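Klebicin C activity (Klebsiella pneumoniae, PDB 7NNA) is a bacterial toxin whose Tol-binding domain probably helps it enter target cells through the efflux channel TolC. Local coordinates at residues A[62-67]-A[121-126]. Sequence-based numbering, arbitrary orientation.
Sequences AKLTQH and KRAEEA. Unlike the reference sequence in segment 62-67: Gln66 (reference Leu).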
loop_
_atom_site.group_PDB
_atom_site.type_symbol
_atom_site.label_atom_id
_atom_site.label_comp_id
_atom_site.label_asym_id
_atom_site.label_seq_id
_atom_site.Cartn_x
_atom_site.Cartn_y
_atom_site.Cartn_z
ATOM N N ALA A 62 -9.909 -25.576 7.728
ATOM C CA ALA A 62 -9.381 -26.886 8.101
ATOM C C ALA A 62 -10.190 -27.509 9.234
ATOM O O ALA A 62 -10.376 -28.745 9.257
ATOM C CB ALA A 62 -7.901 -26.785 8.492
ATOM N N LYS A 63 -10.657 -26.674 10.181
ATOM C CA LYS A 63 -11.431 -27.154 11.318
ATOM C C LYS A 63 -12.820 -27.696 10.950
ATOM O O LYS A 63 -13.265 -28.730 11.483
ATOM C CB LYS A 63 -11.558 -26.023 12.348
ATOM C CG LYS A 63 -12.274 -26.435 13.634
ATOM C CD LYS A 63 -12.715 -25.189 14.441
ATOM C CE LYS A 63 -13.665 -25.532 15.576
ATOM N NZ LYS A 63 -15.109 -25.505 15.145
ATOM N N LEU A 64 -13.544 -26.960 10.107
ATOM C CA LEU A 64 -14.876 -27.399 9.707
ATOM C C LEU A 64 -14.806 -28.562 8.705
ATOM O O LEU A 64 -15.704 -29.377 8.683
ATOM C CB LEU A 64 -15.729 -26.213 9.224
ATOM C CG LEU A 64 -15.840 -25.074 10.268
ATOM C CD1 LEU A 64 -16.715 -23.967 9.756
ATOM C CD2 LEU A 64 -16.417 -25.576 11.580
ATOM N N THR A 65 -13.728 -28.673 7.925
ATOM C CA THR A 65 -13.530 -29.813 7.038
ATOM C C THR A 65 -13.316 -31.075 7.910
ATOM O O THR A 65 -13.852 -32.152 7.622
ATOM C CB THR A 65 -12.350 -29.508 6.085
ATOM O OG1 THR A 65 -12.765 -28.479 5.201
ATOM C CG2 THR A 65 -11.910 -30.723 5.255
ATOM N N GLN A 66 -12.556 -30.930 9.004
ATOM C CA GLN A 66 -12.335 -32.043 9.929
ATOM C C GLN A 66 -13.637 -32.449 10.585
ATOM O O GLN A 66 -13.891 -33.655 10.751
ATOM C CB GLN A 66 -11.302 -31.673 10.995
ATOM C CG GLN A 66 -11.005 -32.837 11.973
ATOM C CD GLN A 66 -10.411 -34.032 11.250
ATOM O OE1 GLN A 66 -9.465 -33.906 10.453
ATOM N NE2 GLN A 66 -10.971 -35.223 11.511
ATOM N N HIS A 67 -14.488 -31.483 10.942
ATOM C CA HIS A 67 -15.776 -31.825 11.543
ATOM C C HIS A 67 -16.645 -32.652 10.567
ATOM O O HIS A 67 -17.220 -33.665 10.964
ATOM C CB HIS A 67 -16.498 -30.579 12.025
ATOM C CG HIS A 67 -17.792 -30.927 12.651
ATOM N ND1 HIS A 67 -17.844 -31.723 13.776
ATOM C CD2 HIS A 67 -19.044 -30.626 12.263
ATOM C CE1 HIS A 67 -19.127 -31.849 14.067
ATOM N NE2 HIS A 67 -19.883 -31.173 13.203
ATOM N N LYS A 121 -18.311 -25.715 3.396
ATOM C CA LYS A 121 -18.361 -24.964 2.150
ATOM C C LYS A 121 -18.343 -23.464 2.369
ATOM O O LYS A 121 -17.646 -22.769 1.617
ATOM C CB LYS A 121 -19.537 -25.403 1.283
ATOM C CG LYS A 121 -19.295 -26.768 0.678
ATOM C CD LYS A 121 -20.382 -27.123 -0.305
ATOM C CE LYS A 121 -20.251 -28.531 -0.824
ATOM N NZ LYS A 121 -19.129 -28.634 -1.788
ATOM N N ARG A 122 -19.069 -22.952 3.380
ATOM C CA ARG A 122 -19.059 -21.518 3.675
ATOM C C ARG A 122 -17.680 -21.083 4.121
ATOM O O ARG A 122 -17.231 -20.010 3.722
ATOM C CB ARG A 122 -20.067 -21.154 4.777
ATOM C CG ARG A 122 -21.509 -21.461 4.431
ATOM C CD ARG A 122 -22.461 -20.841 5.439
ATOM N NE ARG A 122 -23.788 -21.452 5.381
ATOM C CZ ARG A 122 -24.311 -22.209 6.338
ATOM N NH1 ARG A 122 -23.643 -22.423 7.465
ATOM N NH2 ARG A 122 -25.523 -22.717 6.199
ATOM N N ALA A 123 -17.015 -21.892 4.960
ATOM C CA ALA A 123 -15.666 -21.583 5.447
ATOM C C ALA A 123 -14.631 -21.620 4.299
ATOM O O ALA A 123 -13.712 -20.782 4.293
ATOM C CB ALA A 123 -15.282 -22.565 6.556
ATOM N N GLU A 124 -14.812 -22.533 3.322
ATOM C CA GLU A 124 -13.939 -22.642 2.141
ATOM C C GLU A 124 -14.059 -21.361 1.307
ATOM O O GLU A 124 -13.046 -20.809 0.861
ATOM C CB GLU A 124 -14.356 -23.859 1.285
ATOM C CG GLU A 124 -13.851 -25.206 1.768
ATOM C CD GLU A 124 -14.472 -26.412 1.071
ATOM O OE1 GLU A 124 -15.404 -26.234 0.247
ATOM O OE2 GLU A 124 -14.034 -27.545 1.374
ATOM N N GLU A 125 -15.303 -20.878 1.117
ATOM C CA GLU A 125 -15.614 -19.666 0.379
ATOM C C GLU A 125 -15.038 -18.430 1.133
ATOM O O GLU A 125 -14.541 -17.486 0.502
ATOM C CB GLU A 125 -17.143 -19.536 0.261
ATOM C CG GLU A 125 -17.741 -20.258 -0.927
ATOM C CD GLU A 125 -19.268 -20.333 -0.989
ATOM O OE1 GLU A 125 -19.944 -19.995 0.015
ATOM O OE2 GLU A 125 -19.786 -20.769 -2.045
ATOM N N ALA A 126 -15.120 -18.435 2.462
ATOM C CA ALA A 126 -14.588 -17.331 3.256
ATOM C C ALA A 126 -13.038 -17.310 3.183
ATOM O O ALA A 126 -12.452 -16.227 3.149
ATOM C CB ALA A 126 -15.074 -17.463 4.696
HETATM O O HOH W 1 -14.509 -29.959 3.225
#
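Leu64 and Ala123 meet where helices 14-79 and 93-197 lie side by side as an antiparallel helical hairpin, a long two-helix rod joined at one end by the linker between the helices. In both residues the bond from CA to CB points toward the opposing helix. Leucine has the reach for this place: its CG lies anti to the carbonyl carbon, chi1 -56°, and one branch extends across the gap, so that CD1 comes 3.8 Å from CB of Ala123. Alanine suits the other side because a lone methyl lets the backbones run close, with the CA atoms of Leu64 and Ala123 7.3 Å apart.

Beside this apolar pair runs a polar one. Thr65 OG1, turned beside its own backbone N, hydrogen-bonds to the carbonyl O of Gln61 one turn earlier, as a helical threonine readily does. Glu124 is modelled in two conformers; in the one described here its side chain crosses that of Thr65 at about a right angle, and although its CA to CB bond points neither at nor away from the other helix, the extended chain brings the carboxylate nearer. OG1 of Thr65 and OE2 of Glu124 stay 4.1 Å apart, without a direct bond. Instead, in this conformer, one water bridges them, donating to Thr65 OG1 at 3.0 Å and to Glu124 OE2 at 3.1 Å.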